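Local coordinates for protein alpha-galactosidase (Lactobacillus brevis, PDB 3MI6) that probably hydrolyses terminal, non-reducing alpha-D-galactose residues from alpha-D-galactosides such as galactose oligosaccharides, galactomannans and galactolipids, at residues D[101-107]-D[136-142]; D[144-150]-D[163-169]; D[176-182]-D[291-296]. All blocks are in the same frame, centred on the assembly; numbering follows the deposited sequence.

How the contacts relate
All three contacts reach the same antiparallel sheet, in the N-terminal beta-sandwich part of the chain. Contact 1 is partly buried. It pairs the strand at the edge of the sheet within this chain with its neighbour and touches a second subunit, and salt bridges and backbone bonds mark it. Contact 2 is the next step inward, a regular hairpin with one apolar and one polar face. Ser137 OG bonds Asp148 OD1 at 2.7 Å between contacts 1 and 2. Contact 3 is fully buried and joins this sheet to another one. Its chemistry is apolar, with one serine and one threonine hydroxyl on a single carbonyl. Phe166 N to Phe291 O, 2.7 Å, ties contact 2 to it.

Contact 1 (D[101-107]-D[136-142]); sequences TELTYDH and VSFNDRI
Asp140 reaches across to the backbone of Glu102. Asp140 OD1 accepts Glu102 N at 2.7 Å, on the syn side but 34° out of the carboxylate plane. With chi1 at -179°, its CG stands opposite the backbone N, which carries the carboxylate toward 101-107. Ile142 N adds a weak bond to the same OD1, and Thr143 OG1 takes up OD2. Glu102 O accepts Arg141 N at 3.2 Å. At the other end, Glu102 OE1 forms a salt bridge with Arg141 NE, 3.4 Å away at the guanidinium edge; its hydrogen bond is weak. OE2 pairs with Lys82 and accepts Thr439 N of a neighbouring subunit. Without this carboxylate, as with an alanine here, Lys82 and Arg141 are likely to lose a countercharge and Thr439 N of that subunit its acceptor. The strands are antiparallel neighbours at the border of a sheet in the family 36 N-terminal domain. Asn139 N gives to Thr104 O at 2.9 Å, and Thr104 N returns a weak bond to Asn139 O. A beta bulge then shifts the register by one between Tyr105 and His107. Within it Asp106 N bonds Ser137 O at 3.2 Å; past it Ser137 N bonds His107 O at 3.0 Å. His107 ND1 donates to Asp106 OD2 at 2.8 Å, from above the carboxylate plane. Ser137 CB lies over a face of that imidazole, while Ser137 OG turns to Asp148.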
loop_
_atom_site.group_PDB
_atom_site.type_symbol
_atom_site.label_atom_id
_atom_site.label_comp_id
_atom_site.label_asym_id
_atom_site.label_seq_id
_atom_site.Cartn_x
_atom_site.Cartn_y
_atom_site.Cartn_z
ATOM N N THR D 101 9.564 -15.815 39.947
ATOM C CA THR D 101 9.321 -14.706 40.846
ATOM C C THR D 101 7.841 -14.497 41.028
ATOM O O THR D 101 7.102 -14.406 40.057
ATOM C CB THR D 101 9.945 -13.421 40.324
ATOM O OG1 THR D 101 11.359 -13.477 40.534
ATOM C CG2 THR D 101 9.394 -12.230 41.079
ATOM N N GLU D 102 7.389 -14.425 42.272
ATOM C CA GLU D 102 5.966 -14.183 42.502
ATOM C C GLU D 102 5.706 -12.885 43.235
ATOM O O GLU D 102 5.669 -12.856 44.462
ATOM C CB GLU D 102 5.327 -15.347 43.241
ATOM C CG GLU D 102 5.195 -16.569 42.383
ATOM C CD GLU D 102 4.996 -17.819 43.186
ATOM O OE1 GLU D 102 4.496 -17.712 44.326
ATOM O OE2 GLU D 102 5.337 -18.910 42.677
ATOM N N LEU D 103 5.532 -11.808 42.479
ATOM C CA LEU D 103 5.224 -10.530 43.092
ATOM C C LEU D 103 3.861 -10.570 43.761
ATOM O O LEU D 103 2.926 -11.215 43.267
ATOM C CB LEU D 103 5.271 -9.404 42.074
ATOM C CG LEU D 103 6.664 -9.074 41.557
ATOM C CD1 LEU D 103 6.563 -7.947 40.556
ATOM C CD2 LEU D 103 7.583 -8.702 42.708
ATOM N N THR D 104 3.774 -9.891 44.900
ATOM C CA THR D 104 2.547 -9.776 45.644
ATOM C C THR D 104 2.527 -8.394 46.252
ATOM O O THR D 104 3.406 -8.055 47.053
ATOM C CB THR D 104 2.499 -10.769 46.786
ATOM O OG1 THR D 104 2.592 -12.100 46.268
ATOM C CG2 THR D 104 1.199 -10.616 47.538
ATOM N N TYR D 105 1.526 -7.603 45.864
ATOM C CA TYR D 105 1.327 -6.253 46.387
ATOM C C TYR D 105 1.294 -6.232 47.914
ATOM O O TYR D 105 0.757 -7.142 48.561
ATOM C CB TYR D 105 0.029 -5.656 45.817
ATOM C CG TYR D 105 -0.424 -4.364 46.467
ATOM C CD1 TYR D 105 0.116 -3.143 46.086
ATOM C CD2 TYR D 105 -1.401 -4.365 47.452
ATOM C CE1 TYR D 105 -0.299 -1.953 46.673
ATOM C CE2 TYR D 105 -1.825 -3.174 48.052
ATOM C CZ TYR D 105 -1.268 -1.973 47.660
ATOM O OH TYR D 105 -1.684 -0.795 48.247
ATOM N N ASP D 106 1.869 -5.183 48.486
ATOM C CA ASP D 106 1.842 -5.017 49.924
ATOM C C ASP D 106 1.241 -3.669 50.332
ATOM O O ASP D 106 0.341 -3.623 51.180
ATOM C CB ASP D 106 3.243 -5.203 50.516
ATOM C CG ASP D 106 3.345 -4.718 51.956
ATOM O OD1 ASP D 106 2.473 -5.089 52.781
ATOM O OD2 ASP D 106 4.305 -3.967 52.251
ATOM N N HIS D 107 1.727 -2.582 49.730
ATOM C CA HIS D 107 1.297 -1.246 50.122
ATOM C C HIS D 107 1.685 -0.215 49.086
ATOM O O HIS D 107 2.575 -0.458 48.281
ATOM C CB HIS D 107 1.928 -0.858 51.460
ATOM C CG HIS D 107 3.353 -0.406 51.354
ATOM N ND1 HIS D 107 4.419 -1.281 51.395
ATOM C CD2 HIS D 107 3.891 0.833 51.229
ATOM C CE1 HIS D 107 5.549 -0.600 51.295
ATOM N NE2 HIS D 107 5.257 0.684 51.193
ATOM N N VAL D 136 4.270 2.136 44.125
ATOM C CA VAL D 136 3.496 0.936 44.389
ATOM C C VAL D 136 4.415 -0.239 44.679
ATOM O O VAL D 136 4.993 -0.824 43.765
ATOM C CB VAL D 136 2.565 0.596 43.202
ATOM C CG1 VAL D 136 1.827 -0.698 43.457
ATOM C CG2 VAL D 136 1.586 1.713 42.976
ATOM N N SER D 137 4.525 -0.598 45.957
ATOM C CA SER D 137 5.514 -1.577 46.400
ATOM C C SER D 137 4.971 -3.006 46.454
ATOM O O SER D 137 3.839 -3.232 46.858
ATOM C CB SER D 137 6.085 -1.157 47.754
ATOM O OG SER D 137 6.563 0.178 47.707
ATOM N N PHE D 138 5.786 -3.962 46.019
ATOM C CA PHE D 138 5.418 -5.371 46.057
ATOM C C PHE D 138 6.496 -6.146 46.810
ATOM O O PHE D 138 7.565 -5.615 47.100
ATOM C CB PHE D 138 5.300 -5.947 44.638
ATOM C CG PHE D 138 4.288 -5.249 43.762
ATOM C CD1 PHE D 138 4.523 -3.967 43.285
ATOM C CD2 PHE D 138 3.118 -5.889 43.384
ATOM C CE1 PHE D 138 3.598 -3.338 42.481
ATOM C CE2 PHE D 138 2.202 -5.260 42.579
ATOM C CZ PHE D 138 2.442 -3.988 42.132
ATOM N N ASN D 139 6.210 -7.408 47.114
ATOM C CA ASN D 139 7.185 -8.310 47.705
ATOM C C ASN D 139 7.047 -9.657 47.035
ATOM O O ASN D 139 5.938 -10.105 46.733
ATOM C CB ASN D 139 6.951 -8.490 49.215
ATOM C CG ASN D 139 7.328 -7.258 50.031
ATOM O OD1 ASN D 139 6.486 -6.677 50.722
ATOM N ND2 ASN D 139 8.596 -6.866 49.964
ATOM N N ASP D 140 8.182 -10.301 46.817
ATOM C CA ASP D 140 8.228 -11.652 46.294
ATOM C C ASP D 140 8.053 -12.710 47.402
ATOM O O ASP D 140 8.863 -12.797 48.339
ATOM C CB ASP D 140 9.559 -11.851 45.580
ATOM C CG ASP D 140 9.699 -13.230 44.980
ATOM O OD1 ASP D 140 8.673 -13.791 44.507
ATOM O OD2 ASP D 140 10.849 -13.738 44.971
ATOM N N ARG D 141 6.993 -13.507 47.285
ATOM C CA ARG D 141 6.760 -14.639 48.182
ATOM C C ARG D 141 7.893 -15.673 48.167
ATOM O O ARG D 141 8.008 -16.484 49.085
ATOM C CB ARG D 141 5.448 -15.349 47.828
ATOM C CG ARG D 141 4.214 -14.459 47.886
ATOM C CD ARG D 141 2.926 -15.274 47.825
ATOM N NE ARG D 141 2.660 -15.816 46.495
ATOM C CZ ARG D 141 1.645 -15.428 45.728
ATOM N NH1 ARG D 141 0.799 -14.500 46.173
ATOM N NH2 ARG D 141 1.463 -15.975 44.528
ATOM N N ILE D 142 8.716 -15.657 47.124
ATOM C CA ILE D 142 9.764 -16.662 46.974
ATOM C C ILE D 142 11.145 -16.232 47.488
ATOM O O ILE D 142 11.868 -17.039 48.070
ATOM C CB ILE D 142 9.904 -17.133 45.506
ATOM C CG1 ILE D 142 8.598 -17.752 45.012
ATOM C CG2 ILE D 142 11.036 -18.127 45.377
ATOM C CD1 ILE D 142 8.695 -18.362 43.630
#

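Contact 2 (D[144-150]-D[163-169]); sequences GLALDLN and SAKFTNP
Ser163 OG is gripped by two amides. Asn150 ND2 donates to Ser163 OG across the strands at 2.7 Å, nearly straight at 166°. The oxygen lies close to the plane of the Asn150 amide. Gln292 NE2, from the next strand, adds a weak bond. Chi1 of Ser163 is 77°, which sets OG between the backbone N and the carbonyl carbon and puts it beside Asn150. Two more polar side chains share this face. Asp148 and Lys165 stand side by side, but only their CB atoms come close, at 4.1 Å. The carboxylate of Asp148 is engaged by Ser137, and the Lys165 chain leads away from it. The other face is apolar and buried. There Leu147 CD1 sits over the centre of the Phe166 ring in a CH-pi contact, 3.6 Å from the centroid and 6° off the ring normal. Leu145 CD1 meets the edge of the same ring, 3.9 Å from Phe166 CD2. Leu149 CD2 packs on Ala164 CB. Tyr77 and Leu176 close over this face from outside. Between the faces run backbone bonds in pairs, such as Asp148 N to Lys165 O at 2.7 Å and Lys165 N to Asp148 O at 2.9 Å. Ala146 and Thr167 make another such pair. This unbroken antiparallel ladder, polar on one side and apolar on the other, is that of a beta hairpin in one layer of a beta sandwich.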
loop_
_atom_site.group_PDB
_atom_site.type_symbol
_atom_site.label_atom_id
_atom_site.label_comp_id
_atom_site.label_asym_id
_atom_site.label_seq_id
_atom_site.Cartn_x
_atom_site.Cartn_y
_atom_site.Cartn_z
ATOM N N GLY D 144 11.867 -12.778 48.795
ATOM C CA GLY D 144 11.847 -11.672 49.732
ATOM C C GLY D 144 12.245 -10.330 49.148
ATOM O O GLY D 144 12.114 -9.300 49.812
ATOM N N LEU D 145 12.740 -10.351 47.912
ATOM C CA LEU D 145 13.035 -9.143 47.148
ATOM C C LEU D 145 11.844 -8.204 47.180
ATOM O O LEU D 145 10.696 -8.645 47.141
ATOM C CB LEU D 145 13.348 -9.514 45.696
ATOM C CG LEU D 145 13.296 -8.413 44.633
ATOM C CD1 LEU D 145 14.680 -8.073 44.146
ATOM C CD2 LEU D 145 12.456 -8.858 43.471
ATOM N N ALA D 146 12.118 -6.909 47.258
ATOM C CA ALA D 146 11.067 -5.907 47.178
ATOM C C ALA D 146 11.202 -5.077 45.905
ATOM O O ALA D 146 12.309 -4.774 45.465
ATOM C CB ALA D 146 11.094 -5.012 48.388
ATOM N N LEU D 147 10.069 -4.697 45.332
ATOM C CA LEU D 147 10.045 -3.928 44.099
ATOM C C LEU D 147 9.179 -2.689 44.236
ATOM O O LEU D 147 7.993 -2.782 44.551
ATOM C CB LEU D 147 9.483 -4.789 42.978
ATOM C CG LEU D 147 9.377 -4.071 41.642
ATOM C CD1 LEU D 147 10.744 -3.544 41.227
ATOM C CD2 LEU D 147 8.810 -5.005 40.593
ATOM N N ASP D 148 9.763 -1.525 44.004
ATOM C CA ASP D 148 8.965 -0.312 43.925
ATOM C C ASP D 148 8.682 0.066 42.465
ATOM O O ASP D 148 9.607 0.229 41.662
ATOM C CB ASP D 148 9.649 0.834 44.667
ATOM C CG ASP D 148 9.646 0.627 46.175
ATOM O OD1 ASP D 148 8.937 -0.313 46.608
ATOM O OD2 ASP D 148 10.337 1.387 46.917
ATOM N N LEU D 149 7.397 0.169 42.125
ATOM C CA LEU D 149 6.959 0.678 40.826
ATOM C C LEU D 149 6.564 2.155 40.945
ATOM O O LEU D 149 5.626 2.514 41.652
ATOM C CB LEU D 149 5.795 -0.145 40.266
ATOM C CG LEU D 149 6.132 -1.565 39.824
ATOM C CD1 LEU D 149 5.023 -2.182 38.983
ATOM C CD2 LEU D 149 7.412 -1.554 39.041
ATOM N N ASN D 150 7.293 3.012 40.249
ATOM C CA ASN D 150 7.045 4.434 40.334
ATOM C C ASN D 150 6.272 4.957 39.140
ATOM O O ASN D 150 6.379 4.436 38.017
ATOM C CB ASN D 150 8.368 5.166 40.483
ATOM C CG ASN D 150 9.245 4.538 41.539
ATOM O OD1 ASN D 150 8.845 4.410 42.688
ATOM N ND2 ASN D 150 10.438 4.125 41.151
ATOM N N SER D 163 9.329 4.362 36.500
ATOM C CA SER D 163 10.572 3.643 36.782
ATOM C C SER D 163 10.340 2.442 37.688
ATOM O O SER D 163 9.208 2.144 38.067
ATOM C CB SER D 163 11.634 4.555 37.395
ATOM O OG SER D 163 11.373 4.807 38.766
ATOM N N ALA D 164 11.425 1.757 38.031
ATOM C CA ALA D 164 11.366 0.639 38.956
ATOM C C ALA D 164 12.588 0.681 39.847
ATOM O O ALA D 164 13.667 1.072 39.405
ATOM C CB ALA D 164 11.293 -0.683 38.199
ATOM N N LYS D 165 12.407 0.307 41.110
ATOM C CA LYS D 165 13.500 0.231 42.077
ATOM C C LYS D 165 13.399 -1.083 42.795
ATOM O O LYS D 165 12.365 -1.386 43.384
ATOM C CB LYS D 165 13.392 1.347 43.100
ATOM C CG LYS D 165 14.511 1.360 44.107
ATOM C CD LYS D 165 14.241 2.391 45.189
ATOM C CE LYS D 165 15.515 3.100 45.629
ATOM N NZ LYS D 165 15.287 3.935 46.845
ATOM N N PHE D 166 14.466 -1.866 42.743
ATOM C CA PHE D 166 14.494 -3.188 43.363
ATOM C C PHE D 166 15.204 -3.114 44.709
ATOM O O PHE D 166 16.252 -2.480 44.827
ATOM C CB PHE D 166 15.246 -4.173 42.464
ATOM C CG PHE D 166 14.523 -4.528 41.193
ATOM C CD1 PHE D 166 14.379 -3.610 40.178
ATOM C CD2 PHE D 166 14.016 -5.801 41.000
ATOM C CE1 PHE D 166 13.710 -3.948 39.009
ATOM C CE2 PHE D 166 13.354 -6.134 39.828
ATOM C CZ PHE D 166 13.198 -5.206 38.843
ATOM N N THR D 167 14.632 -3.758 45.725
ATOM C CA THR D 167 15.275 -3.838 47.038
ATOM C C THR D 167 15.464 -5.294 47.450
ATOM O O THR D 167 14.573 -6.121 47.261
ATOM C CB THR D 167 14.470 -3.108 48.148
ATOM O OG1 THR D 167 13.906 -1.886 47.639
ATOM C CG2 THR D 167 15.378 -2.805 49.348
ATOM N N ASN D 168 16.641 -5.605 47.990
ATOM C CA ASN D 168 16.909 -6.930 48.545
ATOM C C ASN D 168 17.045 -6.853 50.059
ATOM O O ASN D 168 18.094 -6.444 50.563
ATOM C CB ASN D 168 18.178 -7.534 47.932
ATOM C CG ASN D 168 18.370 -8.999 48.313
ATOM O OD1 ASN D 168 17.553 -9.578 49.024
ATOM N ND2 ASN D 168 19.457 -9.601 47.837
ATOM N N PRO D 169 15.977 -7.224 50.790
ATOM C CA PRO D 169 15.971 -7.273 52.253
ATOM C C PRO D 169 16.280 -8.678 52.779
ATOM O O PRO D 169 16.468 -8.848 53.985
ATOM C CB PRO D 169 14.521 -6.907 52.610
ATOM C CG PRO D 169 13.768 -6.802 51.288
ATOM C CD PRO D 169 14.629 -7.464 50.259
#

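Contact 3 (D[176-182]-D[291-296]); sequences LNRALSS and FQTPEA
Phe291 meets Leu176 from its first side-chain atom onward. Phe291 CB lies 3.8 Å from Leu176 CD1. Further out, Phe291 CD2 is 3.5 Å from Leu176 CD1. Beyond it, Phe291 CE2 touches Ala179 CB at 3.6 Å. With chi1 at 178°, the ring points away from its own backbone N and in between the two segments. Trp283 meets the ring from outside them. Next along, Thr293 turns its CG2 to the backbone of 176-182, with Thr293 CG2 3.5 Å from Ala179 O, and its OG1 accepts the amide N of Ala164. Thr293 OG1 also donates to Pro294 O at 3.1 Å. Ser181 OG donates to Pro294 O too, at 2.7 Å. The two hydroxyls come from opposite faces of the carbonyl plane, so this buried oxygen is held on both. Ala296 CB closes the row against Ser182 CB, 3.5 Å away. Ser181 and Ser182 form a classic beta bulge, both facing Thr274 of the neighbouring strand. The two segments belong to different sheets, so the contact packs one layer of the beta sandwich against another. No backbone bond joins them. The layers meet through carbon contacts, and the one hydrogen bond across the segments settles a polar atom that the protein has buried.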
loop_
_atom_site.group_PDB
_atom_site.type_symbol
_atom_site.label_atom_id
_atom_site.label_comp_id
_atom_site.label_asym_id
_atom_site.label_seq_id
_atom_site.Cartn_x
_atom_site.Cartn_y
_atom_site.Cartn_z
ATOM N N LEU D 176 19.756 -9.601 39.008
ATOM C CA LEU D 176 18.801 -9.050 38.046
ATOM C C LEU D 176 19.300 -9.291 36.637
ATOM O O LEU D 176 20.284 -8.664 36.220
ATOM C CB LEU D 176 18.640 -7.551 38.221
ATOM C CG LEU D 176 18.031 -7.044 39.510
ATOM C CD1 LEU D 176 17.923 -5.558 39.404
ATOM C CD2 LEU D 176 16.675 -7.658 39.712
ATOM N N ASN D 177 18.630 -10.179 35.902
ATOM C CA ASN D 177 19.021 -10.438 34.518
ATOM C C ASN D 177 18.398 -9.435 33.547
ATOM O O ASN D 177 18.910 -9.186 32.456
ATOM C CB ASN D 177 18.627 -11.851 34.095
ATOM C CG ASN D 177 19.032 -12.897 35.101
ATOM O OD1 ASN D 177 20.185 -13.314 35.149
ATOM N ND2 ASN D 177 18.075 -13.343 35.897
ATOM N N ARG D 178 17.283 -8.864 33.974
ATOM C CA ARG D 178 16.489 -7.980 33.153
ATOM C C ARG D 178 15.743 -7.013 34.066
ATOM O O ARG D 178 14.993 -7.439 34.945
ATOM C CB ARG D 178 15.500 -8.811 32.334
ATOM C CG ARG D 178 14.468 -8.030 31.570
ATOM C CD ARG D 178 13.586 -8.999 30.801
ATOM N NE ARG D 178 14.374 -9.741 29.831
ATOM C CZ ARG D 178 14.133 -9.745 28.524
ATOM N NH1 ARG D 178 13.095 -9.067 28.033
ATOM N NH2 ARG D 178 14.931 -10.434 27.713
ATOM N N ALA D 179 15.956 -5.717 33.864
ATOM C CA ALA D 179 15.311 -4.699 34.680
ATOM C C ALA D 179 14.804 -3.564 33.804
ATOM O O ALA D 179 15.344 -2.458 33.844
ATOM C CB ALA D 179 16.271 -4.168 35.700
ATOM N N LEU D 180 13.768 -3.834 33.008
ATOM C CA LEU D 180 13.198 -2.793 32.157
ATOM C C LEU D 180 12.622 -1.653 32.984
ATOM O O LEU D 180 12.387 -1.800 34.176
ATOM C CB LEU D 180 12.134 -3.356 31.229
ATOM C CG LEU D 180 12.557 -3.903 29.859
ATOM C CD1 LEU D 180 14.018 -3.694 29.597
ATOM C CD2 LEU D 180 12.170 -5.371 29.695
ATOM N N SER D 181 12.397 -0.515 32.340
ATOM C CA SER D 181 11.921 0.666 33.038
ATOM C C SER D 181 10.427 0.836 32.956
ATOM O O SER D 181 9.831 1.465 33.822
ATOM C CB SER D 181 12.578 1.911 32.480
ATOM O OG SER D 181 13.964 1.832 32.690
ATOM N N SER D 182 9.820 0.298 31.910
ATOM C CA SER D 182 8.395 0.462 31.709
ATOM C C SER D 182 7.837 -0.655 30.859
ATOM O O SER D 182 8.461 -1.078 29.878
ATOM C CB SER D 182 8.103 1.794 31.031
ATOM O OG SER D 182 6.772 1.810 30.539
ATOM N N PHE D 291 18.518 -1.404 43.409
ATOM C CA PHE D 291 18.762 -1.071 42.012
ATOM C C PHE D 291 17.653 -0.190 41.439
ATOM O O PHE D 291 16.483 -0.581 41.438
ATOM C CB PHE D 291 18.947 -2.332 41.158
ATOM C CG PHE D 291 19.148 -2.037 39.706
ATOM C CD1 PHE D 291 20.383 -1.636 39.240
ATOM C CD2 PHE D 291 18.094 -2.125 38.816
ATOM C CE1 PHE D 291 20.572 -1.333 37.915
ATOM C CE2 PHE D 291 18.276 -1.827 37.487
ATOM C CZ PHE D 291 19.520 -1.434 37.036
ATOM N N GLN D 292 18.031 0.999 40.966
ATOM C CA GLN D 292 17.093 1.958 40.344
ATOM C C GLN D 292 17.167 1.915 38.795
ATOM O O GLN D 292 18.254 2.083 38.226
ATOM C CB GLN D 292 17.412 3.378 40.852
ATOM C CG GLN D 292 16.601 4.514 40.241
ATOM C CD GLN D 292 15.110 4.399 40.539
ATOM O OE1 GLN D 292 14.674 4.520 41.690
ATOM N NE2 GLN D 292 14.318 4.175 39.494
ATOM N N THR D 293 16.043 1.691 38.108
ATOM C CA THR D 293 16.066 1.810 36.639
ATOM C C THR D 293 16.071 3.273 36.204
ATOM O O THR D 293 15.623 4.147 36.951
ATOM C CB THR D 293 14.885 1.126 35.936
ATOM O OG1 THR D 293 13.711 1.925 36.092
ATOM C CG2 THR D 293 14.639 -0.260 36.476
ATOM N N PRO D 294 16.590 3.551 34.990
ATOM C CA PRO D 294 16.485 4.906 34.437
ATOM C C PRO D 294 15.013 5.152 34.185
ATOM O O PRO D 294 14.262 4.175 34.092
ATOM C CB PRO D 294 17.225 4.808 33.104
ATOM C CG PRO D 294 17.992 3.551 33.152
ATOM C CD PRO D 294 17.257 2.625 34.058
ATOM N N GLU D 295 14.598 6.408 34.072
ATOM C CA GLU D 295 13.183 6.714 33.885
ATOM C C GLU D 295 12.682 6.556 32.444
ATOM O O GLU D 295 13.382 6.902 31.477
ATOM C CB GLU D 295 12.879 8.116 34.406
ATOM C CG GLU D 295 12.791 8.163 35.911
ATOM C CD GLU D 295 12.525 9.544 36.440
ATOM O OE1 GLU D 295 12.824 10.535 35.736
ATOM O OE2 GLU D 295 12.014 9.639 37.574
ATOM N N ALA D 296 11.464 6.035 32.310
ATOM C CA ALA D 296 10.774 5.999 31.022
ATOM C C ALA D 296 9.791 7.157 30.948
ATOM O O ALA D 296 9.031 7.364 31.880
ATOM C CB ALA D 296 10.046 4.672 30.857
#